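Local atomic coordinates of probable thiol peroxidase (Mycobacterium tuberculosis, PDB entry 1Y25), a protein that probably reduces hydrogen peroxide and organic hydroperoxides to water and alcohols at the expense of thioredoxin, protecting the cell against oxidative stress. Residues F27-G32 against D109-D114; L49-S54 against G126-A131; V78-K83 against E99-A104. The protein carries 1 engineered substitution. One frame throughout, in Å; residues are numbered along the deposited sequence.

Overall arrangement
From the N terminus, 27-32 comes first, and its partner 109-114 closes a long loop (interaction 1). Within that span, 49-54 opens a second loop, completed at 126-131 (interaction 2), so interactions 1 and 2 cross along the chain. The short loop of interaction 3, from 78-83 to 99-104, lies inside both. Interactions 2 and 3 build the same sheet, since strands 47-51 and 78-82 are neighbours in it, and the backbone of Asn50 bonds to Leu79 and Val81. Interaction 1 packs on one face of this sheet, with Phe111 meeting Leu49, Ile51 and Val81 and Leu29 meeting Ala104.

Interaction 1: F27-G32 against D109-D114; sequences FTLTGG and DSFGED
Phe27 and Phe111 meet as an offset edge-to-face pair, the edge of Phe111 directed at the face of Phe27, with centroids 5.7 Å apart and planes at 71°. Phe111 CD1 comes within 3.9 Å of Phe27 CB, which lies in the plane of the Phe111 ring. With its CG anti to the backbone N (chi1 -173°), Phe111 runs alongside Phe27, the two side chains pointing the same way. Leu29 adds a branched aliphatic end to this buried side: its CD2 methyl touches Phe111 CB at 3.7 Å. Large apolar residues suit the place, because both rings and Leu29 also pack against the central sheet of the thioredoxin fold, Phe27 on Leu79 and both Leu29 and Phe111 on Val81. Segment 27-32 contributes a strand of a separate two-stranded hairpin, and 109-114 enters the short helix 111-114, so the apolar cluster joins these two elements over one sheet face.

Toward solvent the contact turns polar and sparser. Exposed Thr28 gives its hydroxyl proton to Asp109, OG1 to OD1 at 2.9 Å, reaching the carboxylate from 58° above its plane. A short acidic side chain fits here because it can take this proton at the exposed margin. Thr30 is buried; its OG1 donates to a water at 2.9 Å and has Arg108 NE as a weak further partner. Farther along, Ser110 OG donates to Asp114 OD2 at 2.7 Å, on the syn side but well out of the carboxylate plane.

Interaction 2: L49-S54 against G126-A131; sequences LNIFPS and GLLARA. With ACT (acetate ion), chain C.
Ile51 and Ala131 pair antiparallel as a hydrogen-bonded pair. Ile51 N gives its proton to Ala131 O at 2.9 Å, and Ala131 N returns one to Ile51 O, also at 2.9 Å. On the face that carries their side chains, Ile51 CD1 approaches the small Ala131 CB, while its CG2 branch lies 3.7 Å from Leu128 CB, the two side chains crossing at about a right angle.

Arg130, the residue before Ala131, passes Ile51 O with CB and CG at van der Waals range, CG being anti to the backbone N (chi1 -163°). The chain then bends at chi3; NE is hydrogen-bonded outside the two segments, CZ lies near Pro53 CD and an acetate O, and NH1 is 3.5 Å from Phe52 CB. NH1 bonds to Ser60 OG, the engineered replacement of the predicted peroxidatic cysteine. At the tip, NH2 bonds to Ile150 O and donates to the acetate O at 2.8 Å, with an angle of 145° at the hydrogen. Length and charge suit arginine here, letting the guanidinium span from the strand to Ser60 OG and Ile150 O. The acetate, a bound anion probably from the crystallisation liquor, is also held by Thr57, Val59 and Ser60.

Pro53, lacking an N-H, rests its ring atoms against Leu128 O, CD at 3.3 Å, without bonding to it; a water donates to Phe52 O and accepts from Leu128 N. The contact lies where strand 47-51 meets the beginning of strand 131-135, with strand 78-82 on the other flank of 47-51 and helix 58-74 packed over Asn50, Phe52 and Arg130.

Interaction 3: V78-K83 against E99-A104; sequences VLCVSK and ENVMPA
Val78 O accepts from Met102 N at 3.0 Å in a nearly straight bond, 175° at the hydrogen, which begins the parallel pairing of the two strands. Met102 O receives Cys80 N at 2.8 Å, and Cys80 O receives Ala104 N at 2.9 Å. The last bond, from Ser82 N to Ala104 O, is weak at 3.4 Å. Donors and acceptors thus alternate between the two strands, and CA-H...O contacts supplement them. Pro103 fits its position because its nitrogen, having no hydrogen, is not needed by this pattern. Leu79 and Val81 turn their backbone N and O to strand 47-51 and its end, bonding to Leu48, Asn50 and Phe52, while Asn100 N bonds to Asp68 OD1. At the start, a water accepts from Val78 N at 2.8 Å and lies close to Asn100 O. Ser82 OG bonds to Asp84 and Gln89.

Leu79, Met102 and Ala104 share one sheet face: with CG anti to its backbone N (chi1 -157°), Leu79 brings CD1 close beside the Met102 thioether and CG to 3.9 Å from Ala104 CB, a methyl small enough to lie alongside Leu79 CG and CD2. On the other face Cys80 SG lies against Val101 CB at 3.8 Å, and the CG1 methyls of Val78 and Val101 meet.

This pair forms the two strands of a right-handed beta-alpha-beta crossover, connected by helix 86-96, on which Pro103 packs. Strand 101-105 is outermost on this side of the sheet within the chain, strand 47-51 flanks 78-82 on the other, and helix 58-74 packs on Val78 and Cys80.

Interaction 1: F27-G32 against D109-D114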
loop_
_atom_site.group_PDB
_atom_site.type_symbol
_atom_site.label_atom_id
_atom_site.label_comp_id
_atom_site.label_asym_id
_atom_site.label_seq_id
_atom_site.Cartn_x
_atom_site.Cartn_y
_atom_site.Cartn_z
ATOM N N PHE A 27 1.624 5.178 11.136
ATOM C CA PHE A 27 2.752 5.162 12.048
ATOM C C PHE A 27 2.623 6.053 13.215
ATOM O O PHE A 27 1.895 7.009 13.206
ATOM C CB PHE A 27 4.050 5.501 11.285
ATOM C CG PHE A 27 4.008 6.836 10.556
ATOM C CD1 PHE A 27 4.221 8.032 11.232
ATOM C CD2 PHE A 27 3.755 6.896 9.227
ATOM C CE1 PHE A 27 4.192 9.284 10.547
ATOM C CE2 PHE A 27 3.696 8.143 8.549
ATOM C CZ PHE A 27 3.970 9.289 9.176
ATOM N N THR A 28 3.365 5.694 14.266
ATOM C CA THR A 28 3.720 6.569 15.328
ATOM C C THR A 28 5.258 6.581 15.322
ATOM O O THR A 28 5.914 5.591 15.004
ATOM C CB THR A 28 3.125 6.094 16.712
ATOM O OG1 THR A 28 3.506 4.756 16.918
ATOM C CG2 THR A 28 1.588 6.177 16.729
ATOM N N LEU A 29 5.816 7.760 15.552
ATOM C CA LEU A 29 7.230 7.967 15.605
ATOM C C LEU A 29 7.529 8.858 16.801
ATOM O O LEU A 29 6.594 9.400 17.409
ATOM C CB LEU A 29 7.666 8.611 14.311
ATOM C CG LEU A 29 7.630 7.695 13.110
ATOM C CD1 LEU A 29 7.963 8.530 11.882
ATOM C CD2 LEU A 29 8.630 6.498 13.161
ATOM N N THR A 30 8.807 9.058 17.115
ATOM C CA THR A 30 9.186 9.934 18.246
ATOM C C THR A 30 9.848 11.233 17.746
ATOM O O THR A 30 10.805 11.185 16.944
ATOM C CB THR A 30 10.103 9.170 19.278
ATOM O OG1 THR A 30 9.454 7.947 19.692
ATOM C CG2 THR A 30 10.457 10.028 20.517
ATOM N N GLY A 31 9.294 12.372 18.186
ATOM C CA GLY A 31 9.776 13.705 17.844
ATOM C C GLY A 31 10.881 14.105 18.792
ATOM O O GLY A 31 11.188 13.363 19.748
ATOM N N GLY A 32 11.509 15.253 18.517
ATOM C CA GLY A 32 12.737 15.677 19.222
ATOM C C GLY A 32 12.531 15.908 20.686
ATOM O O GLY A 32 13.470 15.839 21.481
ATOM N N ASP A 109 9.511 2.372 17.457
ATOM C CA ASP A 109 8.307 2.118 16.717
ATOM C C ASP A 109 8.562 1.136 15.546
ATOM O O ASP A 109 9.703 0.866 15.196
ATOM C CB ASP A 109 7.762 3.457 16.235
ATOM C CG ASP A 109 7.134 4.268 17.365
ATOM O OD1 ASP A 109 6.054 3.792 17.798
ATOM O OD2 ASP A 109 7.722 5.336 17.843
ATOM N N SER A 110 7.490 0.630 14.947
ATOM C CA SER A 110 7.527 -0.396 13.793
ATOM C C SER A 110 7.590 0.103 12.346
ATOM O O SER A 110 7.593 -0.680 11.385
ATOM C CB SER A 110 6.339 -1.344 13.858
ATOM O OG SER A 110 5.096 -0.680 13.911
ATOM N N PHE A 111 7.790 1.395 12.198
ATOM C CA PHE A 111 7.871 2.058 10.899
ATOM C C PHE A 111 8.598 1.284 9.856
ATOM O O PHE A 111 8.086 1.143 8.745
ATOM C CB PHE A 111 8.603 3.430 11.026
ATOM C CG PHE A 111 8.566 4.245 9.750
ATOM C CD1 PHE A 111 7.493 5.089 9.483
ATOM C CD2 PHE A 111 9.593 4.157 8.831
ATOM C CE1 PHE A 111 7.482 5.860 8.335
ATOM C CE2 PHE A 111 9.553 4.889 7.677
ATOM C CZ PHE A 111 8.454 5.723 7.435
ATOM N N GLY A 112 9.835 0.866 10.191
ATOM C CA GLY A 112 10.723 0.237 9.219
ATOM C C GLY A 112 10.274 -1.094 8.676
ATOM O O GLY A 112 10.527 -1.458 7.541
ATOM N N GLU A 113 9.647 -1.858 9.548
ATOM C CA GLU A 113 8.976 -3.125 9.227
ATOM C C GLU A 113 7.721 -2.895 8.414
ATOM O O GLU A 113 7.551 -3.462 7.349
ATOM C CB GLU A 113 8.665 -3.858 10.518
ATOM C CG GLU A 113 9.947 -4.318 11.228
ATOM C CD GLU A 113 10.810 -3.228 11.820
ATOM O OE1 GLU A 113 10.229 -2.378 12.511
ATOM O OE2 GLU A 113 12.062 -3.252 11.606
ATOM N N ASP A 114 6.900 -1.964 8.865
ATOM C CA ASP A 114 5.679 -1.608 8.168
ATOM C C ASP A 114 5.859 -1.055 6.736
ATOM O O ASP A 114 5.082 -1.477 5.826
ATOM C CB ASP A 114 4.827 -0.657 9.031
ATOM C CG ASP A 114 4.346 -1.306 10.306
ATOM O OD1 ASP A 114 4.026 -2.506 10.287
ATOM O OD2 ASP A 114 4.257 -0.626 11.325
HETATM O O HOH W 1 10.116 5.726 17.978
#

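Interaction 2: L49-S54 against G126-A131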
loop_
_atom_site.group_PDB
_atom_site.type_symbol
_atom_site.label_atom_id
_atom_site.label_comp_id
_atom_site.label_asym_id
_atom_site.label_seq_id
_atom_site.Cartn_x
_atom_site.Cartn_y
_atom_site.Cartn_z
ATOM N N LEU A 49 8.100 11.749 3.327
ATOM C CA LEU A 49 8.952 10.973 4.235
ATOM C C LEU A 49 10.260 10.788 3.531
ATOM O O LEU A 49 10.328 10.108 2.477
ATOM C CB LEU A 49 8.352 9.554 4.513
ATOM C CG LEU A 49 6.872 9.444 4.933
ATOM C CD1 LEU A 49 6.540 7.982 5.190
ATOM C CD2 LEU A 49 6.501 10.410 6.070
ATOM N N ASN A 50 11.243 11.471 4.100
ATOM C CA ASN A 50 12.656 11.322 3.796
ATOM C C ASN A 50 13.273 10.320 4.772
ATOM O O ASN A 50 13.634 10.656 5.857
ATOM C CB ASN A 50 13.371 12.710 3.880
ATOM C CG ASN A 50 14.831 12.654 3.440
ATOM O OD1 ASN A 50 15.166 11.904 2.535
ATOM N ND2 ASN A 50 15.708 13.452 4.080
ATOM N N ILE A 51 13.434 9.087 4.309
ATOM C CA ILE A 51 13.806 7.941 5.141
ATOM C C ILE A 51 15.267 7.601 4.853
ATOM O O ILE A 51 15.688 7.498 3.655
ATOM C CB ILE A 51 12.899 6.712 4.828
ATOM C CG1 ILE A 51 11.397 7.048 4.863
ATOM C CG2 ILE A 51 13.262 5.490 5.708
ATOM C CD1 ILE A 51 10.530 6.095 4.011
ATOM N N PHE A 52 16.080 7.465 5.904
ATOM C CA PHE A 52 17.523 7.193 5.683
ATOM C C PHE A 52 18.138 6.506 6.867
ATOM O O PHE A 52 17.552 6.496 7.962
ATOM C CB PHE A 52 18.276 8.479 5.400
ATOM C CG PHE A 52 17.919 9.590 6.362
ATOM C CD1 PHE A 52 16.962 10.542 6.039
ATOM C CD2 PHE A 52 18.569 9.681 7.622
ATOM C CE1 PHE A 52 16.620 11.559 6.952
ATOM C CE2 PHE A 52 18.203 10.702 8.572
ATOM C CZ PHE A 52 17.229 11.626 8.226
ATOM N N PRO A 53 19.359 5.960 6.656
ATOM C CA PRO A 53 20.163 5.344 7.742
ATOM C C PRO A 53 20.401 6.220 9.016
ATOM O O PRO A 53 20.071 5.792 10.104
ATOM C CB PRO A 53 21.469 4.872 7.020
ATOM C CG PRO A 53 21.133 4.812 5.577
ATOM C CD PRO A 53 20.003 5.805 5.321
ATOM N N SER A 54 20.935 7.430 8.878
ATOM C CA SER A 54 21.302 8.274 10.004
ATOM C C SER A 54 21.645 9.704 9.589
ATOM O O SER A 54 22.303 9.851 8.578
ATOM C CB SER A 54 22.552 7.691 10.710
ATOM O OG SER A 54 22.895 8.492 11.821
ATOM N N GLY A 126 19.155 -3.233 10.692
ATOM C CA GLY A 126 18.418 -2.604 11.745
ATOM C C GLY A 126 18.280 -1.118 11.456
ATOM O O GLY A 126 17.447 -0.482 12.035
ATOM N N LEU A 127 19.099 -0.578 10.544
ATOM C CA LEU A 127 18.931 0.787 10.037
ATOM C C LEU A 127 17.905 0.838 8.925
ATOM O O LEU A 127 17.600 -0.193 8.428
ATOM C CB LEU A 127 20.252 1.333 9.549
ATOM C CG LEU A 127 21.375 1.313 10.599
ATOM C CD1 LEU A 127 22.637 1.709 9.978
ATOM C CD2 LEU A 127 21.073 2.244 11.732
ATOM N N LEU A 128 17.340 2.008 8.614
ATOM C CA LEU A 128 16.390 2.127 7.518
ATOM C C LEU A 128 17.196 2.429 6.271
ATOM O O LEU A 128 18.131 3.243 6.304
ATOM C CB LEU A 128 15.289 3.163 7.768
ATOM C CG LEU A 128 14.602 3.153 9.147
ATOM C CD1 LEU A 128 13.555 4.247 9.212
ATOM C CD2 LEU A 128 13.935 1.847 9.544
ATOM N N ALA A 129 16.900 1.690 5.199
ATOM C CA ALA A 129 17.476 1.976 3.910
ATOM C C ALA A 129 17.022 3.414 3.401
ATOM O O ALA A 129 16.022 3.956 3.847
ATOM C CB ALA A 129 16.982 0.939 2.950
ATOM N N ARG A 130 17.704 3.950 2.391
ATOM C CA ARG A 130 17.368 5.281 1.865
ATOM C C ARG A 130 16.146 5.145 0.963
ATOM O O ARG A 130 16.130 4.340 0.033
ATOM C CB ARG A 130 18.520 5.868 1.118
ATOM C CG ARG A 130 18.403 7.301 0.904
ATOM C CD ARG A 130 19.602 7.871 0.223
ATOM N NE ARG A 130 20.884 7.472 0.759
ATOM C CZ ARG A 130 21.343 7.773 1.972
ATOM N NH1 ARG A 130 20.631 8.483 2.823
ATOM N NH2 ARG A 130 22.486 7.302 2.371
ATOM N N ALA A 131 15.085 5.843 1.322
ATOM C CA ALA A 131 13.854 5.802 0.559
ATOM C C ALA A 131 13.071 7.130 0.727
ATOM O O ALA A 131 13.279 7.854 1.678
ATOM C CB ALA A 131 12.985 4.580 1.032
HETATM C C ACT C . 25.301 7.726 4.128
HETATM O O ACT C . 24.226 8.413 4.268
HETATM O OXT ACT C . 26.286 8.439 3.790
HETATM C CH3 ACT C . 25.463 6.244 4.392
HETATM O O HOH W 2 17.878 4.647 10.047
#

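Interaction 3: V78-K83 against E99-A104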
loop_
_atom_site.group_PDB
_atom_site.type_symbol
_atom_site.label_atom_id
_atom_site.label_comp_id
_atom_site.label_asym_id
_atom_site.label_seq_id
_atom_site.Cartn_x
_atom_site.Cartn_y
_atom_site.Cartn_z
ATOM N N VAL A 78 7.955 18.073 5.281
ATOM C CA VAL A 78 8.986 17.024 5.113
ATOM C C VAL A 78 9.370 16.503 6.472
ATOM O O VAL A 78 9.818 17.230 7.345
ATOM C CB VAL A 78 10.276 17.538 4.347
ATOM C CG1 VAL A 78 11.286 16.489 4.227
ATOM C CG2 VAL A 78 9.870 18.066 2.966
ATOM N N LEU A 79 9.225 15.199 6.606
ATOM C CA LEU A 79 9.522 14.481 7.817
ATOM C C LEU A 79 10.781 13.659 7.534
ATOM O O LEU A 79 10.855 12.864 6.592
ATOM C CB LEU A 79 8.342 13.535 8.151
ATOM C CG LEU A 79 8.125 13.064 9.557
ATOM C CD1 LEU A 79 7.779 14.246 10.411
ATOM C CD2 LEU A 79 7.086 11.986 9.733
ATOM N N CYS A 80 11.738 13.800 8.406
ATOM C CA CYS A 80 12.995 13.179 8.268
ATOM C C CYS A 80 13.046 11.967 9.200
ATOM O O CYS A 80 13.149 12.152 10.414
ATOM C CB CYS A 80 14.099 14.214 8.566
ATOM S SG CYS A 80 14.412 15.295 7.194
ATOM N N VAL A 81 12.956 10.758 8.621
ATOM C CA VAL A 81 12.735 9.506 9.356
ATOM C C VAL A 81 13.928 8.563 9.373
ATOM O O VAL A 81 14.471 8.250 8.343
ATOM C CB VAL A 81 11.524 8.700 8.882
ATOM C CG1 VAL A 81 11.296 7.453 9.851
ATOM C CG2 VAL A 81 10.287 9.585 8.711
ATOM N N SER A 82 14.338 8.159 10.569
ATOM C CA SER A 82 15.466 7.284 10.735
ATOM C C SER A 82 15.394 6.564 12.094
ATOM O O SER A 82 14.524 6.809 12.928
ATOM C CB SER A 82 16.792 8.029 10.670
ATOM O OG SER A 82 17.003 8.825 11.791
ATOM N N LYS A 83 16.326 5.651 12.271
ATOM C CA LYS A 83 16.496 4.936 13.537
ATOM C C LYS A 83 17.403 5.726 14.514
ATOM O O LYS A 83 17.741 5.187 15.563
ATOM C CB LYS A 83 17.135 3.565 13.257
ATOM C CG LYS A 83 16.131 2.519 12.836
ATOM C CD LYS A 83 15.323 1.974 13.980
ATOM C CE LYS A 83 14.201 1.008 13.480
ATOM N NZ LYS A 83 13.430 0.390 14.676
ATOM N N GLU A 99 15.557 24.201 10.278
ATOM C CA GLU A 99 14.285 24.388 11.016
ATOM C C GLU A 99 12.943 24.030 10.294
ATOM O O GLU A 99 11.854 24.064 10.951
ATOM C CB GLU A 99 14.138 25.870 11.374
ATOM C CG GLU A 99 14.796 26.324 12.704
ATOM C CD GLU A 99 14.314 27.733 13.064
ATOM O OE1 GLU A 99 13.487 28.264 12.257
ATOM O OE2 GLU A 99 14.763 28.310 14.101
ATOM N N ASN A 100 13.010 23.785 8.972
ATOM C CA ASN A 100 11.859 23.454 8.150
ATOM C C ASN A 100 11.509 21.975 8.022
ATOM O O ASN A 100 10.414 21.650 7.643
ATOM C CB ASN A 100 12.043 24.063 6.786
ATOM C CG ASN A 100 12.201 25.586 6.889
ATOM O OD1 ASN A 100 11.438 26.297 6.295
ATOM N ND2 ASN A 100 13.132 26.064 7.736
ATOM N N VAL A 101 12.436 21.095 8.327
ATOM C CA VAL A 101 12.157 19.672 8.370
ATOM C C VAL A 101 11.733 19.336 9.781
ATOM O O VAL A 101 12.000 20.089 10.721
ATOM C CB VAL A 101 13.366 18.828 7.908
ATOM C CG1 VAL A 101 13.576 19.008 6.364
ATOM C CG2 VAL A 101 14.655 19.180 8.757
ATOM N N MET A 102 10.922 18.290 9.887
ATOM C CA MET A 102 10.503 17.699 11.143
ATOM C C MET A 102 11.209 16.372 11.266
ATOM O O MET A 102 10.938 15.435 10.499
ATOM C CB MET A 102 9.009 17.513 11.206
ATOM C CG MET A 102 8.433 17.041 12.553
ATOM S SD MET A 102 6.678 16.598 12.433
ATOM C CE MET A 102 5.811 18.186 12.616
ATOM N N PRO A 103 12.120 16.271 12.259
ATOM C CA PRO A 103 12.690 14.941 12.486
ATOM C C PRO A 103 11.723 13.989 13.269
ATOM O O PRO A 103 10.880 14.424 14.042
ATOM C CB PRO A 103 13.972 15.239 13.250
ATOM C CG PRO A 103 13.729 16.568 13.943
ATOM C CD PRO A 103 12.615 17.268 13.226
ATOM N N ALA A 104 11.886 12.690 13.018
ATOM C CA ALA A 104 11.029 11.648 13.542
ATOM C C ALA A 104 11.845 10.380 13.647
ATOM O O ALA A 104 12.449 9.958 12.672
ATOM C CB ALA A 104 9.886 11.456 12.604
HETATM O O HOH W 3 8.836 20.624 6.152
HETATM O O HOH W 4 7.784 19.901 8.220
#